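Local atomic coordinates of tyrosinase (Aspergillus oryzae, PDB entry 6JU8), a protein that probably oxidises L-tyrosine and L-dopa to L-dopaquinone with molecular oxygen at a dinuclear copper centre, a step of melanin biosynthesis. Residues Val117-Met122 / Asn140-Trp145; Thr383-Thr388 / Ala440-Ala445; His18-Arg23 / Ser434-Tyr439. The protein carries 1 engineered substitution. All coordinates share one frame; numbering follows the deposited sequence.

How the interactions relate
Interaction 1 packs helix 103-129 against helix 135-144; interaction 2 sets helix 371-389 against the loop before helix 448-456. Interaction 3 joins that same late loop to the loop before helix 26-34, bringing an early and a late part of this chain together beside the copper site of tyrosinase. Its centre is about 13 Å from that of interaction 1 and about 12 Å from that of interaction 2, and it touches both, whereas interactions 1 and 2 are about 24 Å apart between centres. Along the sequence, interaction 1 falls wholly between the two segments of interaction 3, while the segments of interactions 2 and 3 alternate, tying the loop before helix 448-456 to a copper-site helix.

Interaction 1. Residues Val117-Met122 / Asn140-Trp145; sequences VIYEAM and NEAKQW
The terminal methyl of Met122 sits squarely on the indole of Trp145. Its CE atom is 3.6 Å from the centroid of the five-membered ring and 18° off the ring normal, a CH-pi contact over the face, and CD2 of Trp145 is the ring atom nearest to it. The sulfur follows obliquely: SD of Met122 is 4.5 Å from the centroid of the six-membered ring, which makes this a Met-aromatic contact as well. A fully extended chain beyond CG lets the methionine reach across at about a right angle to the tryptophan side chain. Ile118, one turn earlier, brings CG2 to within 3.5 Å of CH2 of Trp145, approaching the far end of the indole obliquely.

Tyr119 meets the other helix at Ala142 and Lys143. With CG anti to the backbone N (chi1 169°), its ring is carried across so that its edge meets the end of the second helix: CD1 of Tyr119 is 3.4 Å from Ala142 O, and OH of Tyr119 is 3.8 Å from CG of Lys143. Ala142 itself offers its methyl to SD of Met122. No hydrogen bond crosses, so the contact rests on apolar and aromatic packing.

Trp145 is the first residue to leave helical geometry after helix 135-144, and Lys143 is tethered further out by a salt bridge to Asp15. The segment axes run antiparallel at 178°, 10.0 Å apart at closest. Helix 41-55 packs on this pair, with Ile53 against Ile118 and Phe46 meeting the indole of Trp145.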
# COMPACT_ATOMS: atom_id res chain seq x y z
N VAL A 117 6.33 -1.44 -28.49
CA VAL A 117 6.21 -2.83 -28.03
C VAL A 117 4.81 -3.10 -27.52
O VAL A 117 4.22 -4.15 -27.78
CB VAL A 117 7.27 -3.13 -26.96
CG1 VAL A 117 7.01 -4.47 -26.28
CG2 VAL A 117 8.66 -3.10 -27.61
N ILE A 118 4.27 -2.15 -26.74
CA ILE A 118 2.89 -2.29 -26.28
C ILE A 118 1.88 -2.38 -27.41
O ILE A 118 1.03 -3.30 -27.41
CB ILE A 118 2.54 -1.14 -25.31
CG1 ILE A 118 3.35 -1.24 -24.01
CG2 ILE A 118 1.03 -1.15 -25.03
CD1 ILE A 118 3.32 0.04 -23.19
N TYR A 119 1.97 -1.49 -28.39
CA TYR A 119 1.09 -1.52 -29.55
C TYR A 119 1.18 -2.86 -30.26
O TYR A 119 0.17 -3.45 -30.62
CB TYR A 119 1.49 -0.40 -30.51
CG TYR A 119 0.84 -0.45 -31.87
CD1 TYR A 119 -0.45 0.02 -32.07
CD2 TYR A 119 1.54 -0.96 -32.98
CE1 TYR A 119 -1.05 -0.02 -33.34
CE2 TYR A 119 0.95 -0.99 -34.22
CZ TYR A 119 -0.33 -0.54 -34.40
OH TYR A 119 -0.89 -0.58 -35.66
N GLU A 120 2.40 -3.36 -30.49
CA GLU A 120 2.53 -4.68 -31.14
C GLU A 120 1.87 -5.79 -30.34
O GLU A 120 1.22 -6.67 -30.94
CB GLU A 120 4.02 -4.95 -31.39
CG GLU A 120 4.55 -4.04 -32.49
CD GLU A 120 6.06 -4.08 -32.66
OE1 GLU A 120 6.74 -4.80 -31.92
OE2 GLU A 120 6.55 -3.34 -33.54
N ALA A 121 1.97 -5.74 -29.01
CA ALA A 121 1.29 -6.73 -28.18
C ALA A 121 -0.22 -6.52 -28.25
O ALA A 121 -1.01 -7.48 -28.18
CB ALA A 121 1.79 -6.66 -26.74
N MET A 122 -0.69 -5.29 -28.42
CA MET A 122 -2.13 -5.06 -28.56
C MET A 122 -2.67 -5.72 -29.82
O MET A 122 -3.72 -6.35 -29.83
CB MET A 122 -2.44 -3.57 -28.67
CG MET A 122 -2.26 -2.78 -27.37
SD MET A 122 -2.66 -1.05 -27.66
CE MET A 122 -2.65 -0.46 -25.96
N ASN A 140 -9.05 -0.25 -34.73
CA ASN A 140 -9.14 1.20 -34.77
C ASN A 140 -8.68 1.82 -33.46
O ASN A 140 -7.97 2.82 -33.42
CB ASN A 140 -10.58 1.63 -35.05
CG ASN A 140 -10.67 3.14 -35.09
OD1 ASN A 140 -10.26 3.74 -36.09
ND2 ASN A 140 -11.20 3.76 -34.03
N GLU A 141 -9.13 1.22 -32.35
CA GLU A 141 -8.73 1.76 -31.04
C GLU A 141 -7.25 1.54 -30.77
O GLU A 141 -6.57 2.44 -30.25
CB GLU A 141 -9.58 1.14 -29.94
CG GLU A 141 -11.04 1.53 -30.01
CD GLU A 141 -11.38 2.88 -29.44
OE1 GLU A 141 -10.56 3.52 -28.75
OE2 GLU A 141 -12.52 3.32 -29.66
N ALA A 142 -6.67 0.39 -31.12
CA ALA A 142 -5.23 0.22 -30.97
C ALA A 142 -4.43 1.22 -31.78
O ALA A 142 -3.36 1.69 -31.36
CB ALA A 142 -4.81 -1.18 -31.41
N LYS A 143 -4.89 1.52 -32.98
CA LYS A 143 -4.19 2.44 -33.87
C LYS A 143 -4.29 3.88 -33.40
O LYS A 143 -3.44 4.72 -33.72
CB LYS A 143 -4.75 2.30 -35.29
CG LYS A 143 -4.32 0.99 -35.94
CD LYS A 143 -5.00 0.85 -37.31
CE LYS A 143 -4.69 -0.53 -37.89
NZ LYS A 143 -5.32 -0.67 -39.24
N GLN A 144 -5.32 4.18 -32.61
CA GLN A 144 -5.47 5.52 -32.06
C GLN A 144 -4.72 5.64 -30.74
O GLN A 144 -4.32 6.73 -30.34
CB GLN A 144 -6.94 5.85 -31.84
CG GLN A 144 -7.63 6.62 -32.96
CD GLN A 144 -6.90 7.89 -33.36
OE1 GLN A 144 -6.69 8.84 -32.60
NE2 GLN A 144 -6.50 7.90 -34.61
N TRP A 145 -4.54 4.55 -30.01
CA TRP A 145 -3.91 4.57 -28.71
C TRP A 145 -2.46 5.05 -28.78
O TRP A 145 -1.72 4.66 -29.67
CB TRP A 145 -3.91 3.19 -28.08
CG TRP A 145 -3.23 3.15 -26.75
CD1 TRP A 145 -3.82 3.42 -25.53
CD2 TRP A 145 -1.86 2.83 -26.50
NE1 TRP A 145 -2.85 3.27 -24.55
CE2 TRP A 145 -1.66 2.91 -25.11
CE3 TRP A 145 -0.78 2.47 -27.33
CZ2 TRP A 145 -0.42 2.64 -24.54
CZ3 TRP A 145 0.45 2.21 -26.76
CH2 TRP A 145 0.61 2.31 -25.36

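Interaction 2. Residues Thr383-Thr388 / Ala440-Ala445; sequences TAIWQT and AITKDA
Ile385 holds CG1 beside its backbone N (chi1 -64°), and Ile441 puts CG1 anti to the backbone N (chi1 -165°), which leaves its CG2 between that N and the carbonyl carbon; together these rotations bring the two branches into contact. CG1 of Ile385 lies 3.6 Å from CG2 of Ile441, and the side chains cross at about a right angle. Farther along, CD1 of Ile385 meets CD1 of Ile441 at 3.9 Å.

Thr442 contributes its methyl. CG2 of Thr442 approaches the helix surface between Ala384 and Thr388, 3.6 Å from OG1 of Thr388, while its OG1 is hydrogen-bonded to Asp438 OD1 and to Tyr439 O. The helix is 371-389 of the tyrosinase central domain, which carries the copper ligand His376 near its start, and the loop leads into helix 448-456, whose Ile448 and Ile452 also pack on Ile385.

Thr388 makes the familiar threonine bond back to its own helix: OG1 donates to Ala384 O at 2.9 Å, which holds OG1 where the methyl of Thr442 meets it. That carbonyl also takes the N-H of Thr388, and the two donors reach it from opposite faces of its plane, the hydroxyl tilted 32° from that plane.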
# COMPACT_ATOMS: atom_id res chain seq x y z
N THR A 383 9.53 18.52 -23.05
CA THR A 383 10.55 18.79 -24.06
C THR A 383 9.88 19.31 -25.33
O THR A 383 10.36 20.30 -25.93
CB THR A 383 11.39 17.55 -24.35
OG1 THR A 383 12.04 17.14 -23.14
CG2 THR A 383 12.50 17.89 -25.34
N ALA A 384 8.82 18.65 -25.80
CA ALA A 384 8.14 19.08 -27.02
C ALA A 384 7.54 20.46 -26.85
O ALA A 384 7.60 21.30 -27.77
CB ALA A 384 7.04 18.05 -27.35
N ILE A 385 6.95 20.76 -25.69
CA ILE A 385 6.44 22.12 -25.43
C ILE A 385 7.56 23.15 -25.54
O ILE A 385 7.44 24.19 -26.21
CB ILE A 385 5.79 22.22 -24.04
CG1 ILE A 385 4.54 21.34 -23.94
CG2 ILE A 385 5.48 23.68 -23.71
CD1 ILE A 385 4.04 21.13 -22.53
N TRP A 386 8.67 22.86 -24.84
CA TRP A 386 9.76 23.84 -24.81
C TRP A 386 10.32 24.01 -26.20
O TRP A 386 10.62 25.14 -26.61
CB TRP A 386 10.83 23.38 -23.80
CG TRP A 386 11.89 24.41 -23.58
CD1 TRP A 386 11.84 25.39 -22.61
CD2 TRP A 386 13.11 24.63 -24.31
NE1 TRP A 386 12.96 26.17 -22.68
CE2 TRP A 386 13.76 25.73 -23.72
CE3 TRP A 386 13.72 23.98 -25.38
CZ2 TRP A 386 14.99 26.23 -24.15
CZ3 TRP A 386 14.95 24.48 -25.82
CH2 TRP A 386 15.58 25.58 -25.22
N GLN A 387 10.46 22.92 -26.97
CA GLN A 387 10.94 23.05 -28.35
C GLN A 387 10.01 23.96 -29.16
O GLN A 387 10.48 24.78 -29.95
CB GLN A 387 11.03 21.70 -29.04
CG GLN A 387 12.14 20.77 -28.56
CD GLN A 387 12.05 19.49 -29.36
OE1 GLN A 387 11.55 18.46 -28.86
NE2 GLN A 387 12.47 19.51 -30.62
N THR A 388 8.72 23.80 -28.98
CA THR A 388 7.73 24.58 -29.73
C THR A 388 7.90 26.07 -29.51
O THR A 388 7.77 26.84 -30.47
CB THR A 388 6.31 24.13 -29.33
OG1 THR A 388 6.12 22.75 -29.73
CG2 THR A 388 5.25 24.94 -30.03
N ALA A 440 -1.66 17.03 -27.45
CA ALA A 440 -2.67 18.06 -27.74
C ALA A 440 -2.10 19.47 -27.62
O ALA A 440 -2.40 20.34 -28.44
CB ALA A 440 -3.86 17.95 -26.80
N ILE A 441 -1.30 19.68 -26.59
CA ILE A 441 -0.78 21.02 -26.33
C ILE A 441 0.14 21.54 -27.42
O ILE A 441 0.27 22.77 -27.49
CB ILE A 441 -0.10 21.07 -24.96
CG1 ILE A 441 0.12 22.51 -24.49
CG2 ILE A 441 1.20 20.27 -24.94
CD1 ILE A 441 0.41 22.57 -22.99
N THR A 442 0.72 20.65 -28.22
CA THR A 442 1.61 21.08 -29.31
C THR A 442 0.91 21.08 -30.66
O THR A 442 1.54 21.30 -31.70
CB THR A 442 2.90 20.25 -29.39
OG1 THR A 442 2.66 18.83 -29.37
CG2 THR A 442 3.78 20.52 -28.17
N LYS A 443 -0.41 20.89 -30.71
CA LYS A 443 -1.04 20.86 -32.04
C LYS A 443 -1.13 22.24 -32.66
O LYS A 443 -0.95 22.41 -33.87
CB LYS A 443 -2.42 20.22 -31.96
CG LYS A 443 -2.39 18.69 -31.74
N ASP A 444 -1.40 23.25 -31.84
CA ASP A 444 -1.68 24.61 -32.31
C ASP A 444 -0.74 25.62 -31.65
O ASP A 444 -0.87 25.96 -30.47
CB ASP A 444 -3.12 25.00 -32.00
CG ASP A 444 -3.51 26.36 -32.51
OD1 ASP A 444 -4.67 26.76 -32.21
OD2 ASP A 444 -2.70 27.03 -33.20
N ALA A 445 0.19 26.12 -32.47
CA ALA A 445 1.20 27.01 -31.88
C ALA A 445 0.59 28.33 -31.45
O ALA A 445 1.21 29.04 -30.66
CB ALA A 445 2.37 27.26 -32.81

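Interaction 3. Residues His18-Arg23 / Ser434-Tyr439; sequences HPLPIR and SLNYDY
A single beta bridge, Ile22 with Asp438, ties the loop ahead of helix 26-34 to the loop ahead of helix 448-456 beside the dicopper core. Asp438 N donates to Pro21 O at 3.0 Å, and Arg23 N gives a straighter bond (163° at the hydrogen) to Asp438 O.

Beyond the bridge, Arg23 dominates. Its chain, extended from CG to NE, lays the guanidinium flat on the Tyr437 ring, planes 2° apart, with CZ of Arg23 3.4 Å above the ring centroid: a cation-pi stack. The ring of Tyr439 stands at 73° to the guanidinium instead, and its OH accepts from NH1 of Arg23 at 3.0 Å. Glu115 forms a salt bridge with NE of Arg23 that probably balances its buried charge, and Asp380 holds the hydroxyls of Tyr437 and Tyr439. The Arg23 side chain is about 8 Å from that of the copper ligand His376.

At the other end, CD2 of Leu20 packs against Asn436, whose ND2 is bonded to Ile12 O. Two waters link this asparagine to the loop: one between His18 O and ND2 of Asn436, and another that accepts from Leu20 N and donates to OD1 of Asn436 at 2.6 Å.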
# COMPACT_ATOMS: atom_id res chain seq x y z
N HIS A 18 -5.41 7.42 -39.38
CA HIS A 18 -5.09 7.82 -38.01
C HIS A 18 -3.92 8.79 -37.99
O HIS A 18 -2.81 8.48 -37.56
CB HIS A 18 -4.75 6.58 -37.19
CG HIS A 18 -5.84 5.55 -37.13
ND1 HIS A 18 -6.85 5.61 -36.20
CD2 HIS A 18 -6.07 4.42 -37.85
CE1 HIS A 18 -7.66 4.58 -36.37
NE2 HIS A 18 -7.22 3.84 -37.36
N PRO A 19 -4.12 10.00 -38.51
CA PRO A 19 -3.03 10.98 -38.54
C PRO A 19 -2.63 11.46 -37.15
O PRO A 19 -3.49 11.88 -36.37
CB PRO A 19 -3.63 12.14 -39.34
CG PRO A 19 -5.11 11.95 -39.24
CD PRO A 19 -5.35 10.47 -39.16
N LEU A 20 -1.34 11.43 -36.88
CA LEU A 20 -0.67 11.81 -35.64
C LEU A 20 -1.55 11.72 -34.40
O LEU A 20 -1.92 12.73 -33.80
CB LEU A 20 -0.09 13.22 -35.75
CG LEU A 20 1.01 13.39 -36.81
CD1 LEU A 20 1.33 14.86 -37.02
CD2 LEU A 20 2.25 12.60 -36.39
N PRO A 21 -1.86 10.51 -33.97
CA PRO A 21 -2.62 10.34 -32.71
C PRO A 21 -1.87 10.90 -31.51
O PRO A 21 -0.65 10.99 -31.43
CB PRO A 21 -2.76 8.82 -32.63
CG PRO A 21 -2.67 8.37 -34.07
CD PRO A 21 -1.53 9.21 -34.60
N ILE A 22 -2.67 11.29 -30.52
CA ILE A 22 -2.12 12.02 -29.37
C ILE A 22 -1.96 11.14 -28.14
O ILE A 22 -2.75 10.25 -27.78
CB ILE A 22 -3.01 13.22 -29.03
CG1 ILE A 22 -4.34 12.87 -28.37
CG2 ILE A 22 -3.26 14.07 -30.27
CD1 ILE A 22 -5.04 14.07 -27.76
N ARG A 23 -0.86 11.40 -27.44
CA ARG A 23 -0.59 10.90 -26.09
C ARG A 23 -1.41 11.76 -25.13
O ARG A 23 -1.12 12.96 -25.03
CB ARG A 23 0.91 10.98 -25.79
CG ARG A 23 1.73 9.93 -26.54
CD ARG A 23 3.22 10.15 -26.35
NE ARG A 23 4.00 9.06 -26.96
CZ ARG A 23 5.32 8.97 -26.83
NH1 ARG A 23 5.98 9.89 -26.13
NH2 ARG A 23 5.98 7.97 -27.40
N SER A 434 7.80 12.63 -36.16
CA SER A 434 8.33 11.60 -37.06
C SER A 434 8.18 10.21 -36.46
O SER A 434 8.28 9.24 -37.20
CB SER A 434 9.80 11.87 -37.40
OG SER A 434 10.58 11.73 -36.24
N LEU A 435 7.94 10.12 -35.15
CA LEU A 435 7.71 8.85 -34.47
C LEU A 435 6.22 8.54 -34.37
O LEU A 435 5.81 7.61 -33.69
CB LEU A 435 8.35 8.90 -33.07
CG LEU A 435 9.87 9.11 -33.07
CD1 LEU A 435 10.39 9.38 -31.67
CD2 LEU A 435 10.54 7.89 -33.71
N ASN A 436 5.41 9.33 -35.06
CA ASN A 436 3.99 9.14 -35.24
C ASN A 436 3.19 9.26 -33.94
O ASN A 436 2.26 8.48 -33.69
CB ASN A 436 3.66 7.79 -35.89
CG ASN A 436 2.27 7.82 -36.51
OD1 ASN A 436 1.78 8.90 -36.87
ND2 ASN A 436 1.59 6.69 -36.66
N TYR A 437 3.50 10.23 -33.11
CA TYR A 437 2.66 10.63 -32.00
C TYR A 437 2.74 12.15 -31.88
O TYR A 437 3.63 12.80 -32.43
CB TYR A 437 3.08 9.98 -30.68
CG TYR A 437 4.42 10.42 -30.14
CD1 TYR A 437 4.55 11.57 -29.38
CD2 TYR A 437 5.58 9.69 -30.42
CE1 TYR A 437 5.79 11.97 -28.90
CE2 TYR A 437 6.83 10.06 -29.94
CZ TYR A 437 6.92 11.21 -29.17
OH TYR A 437 8.16 11.58 -28.69
N ASP A 438 1.79 12.68 -31.12
CA ASP A 438 1.83 14.13 -30.84
C ASP A 438 1.19 14.35 -29.46
O ASP A 438 0.71 13.40 -28.83
CB ASP A 438 1.11 14.89 -31.93
CG ASP A 438 1.52 16.33 -32.15
OD1 ASP A 438 2.34 16.84 -31.35
OD2 ASP A 438 1.00 16.93 -33.11
N TYR A 439 1.21 15.59 -29.00
CA TYR A 439 0.53 16.01 -27.77
C TYR A 439 -0.52 17.05 -28.12
O TYR A 439 -0.29 17.90 -28.98
CB TYR A 439 1.54 16.60 -26.77
CG TYR A 439 2.62 15.59 -26.43
CD1 TYR A 439 2.33 14.55 -25.55
CD2 TYR A 439 3.89 15.69 -27.00
CE1 TYR A 439 3.30 13.61 -25.22
CE2 TYR A 439 4.86 14.75 -26.68
CZ TYR A 439 4.56 13.71 -25.80
OH TYR A 439 5.51 12.76 -25.47
O HOH W 1 -1.10 6.43 -37.72
O HOH W 2 0.36 10.08 -38.75
O HOH W 3 -1.79 15.66 -34.02
O HOH W 4 8.70 9.46 -26.88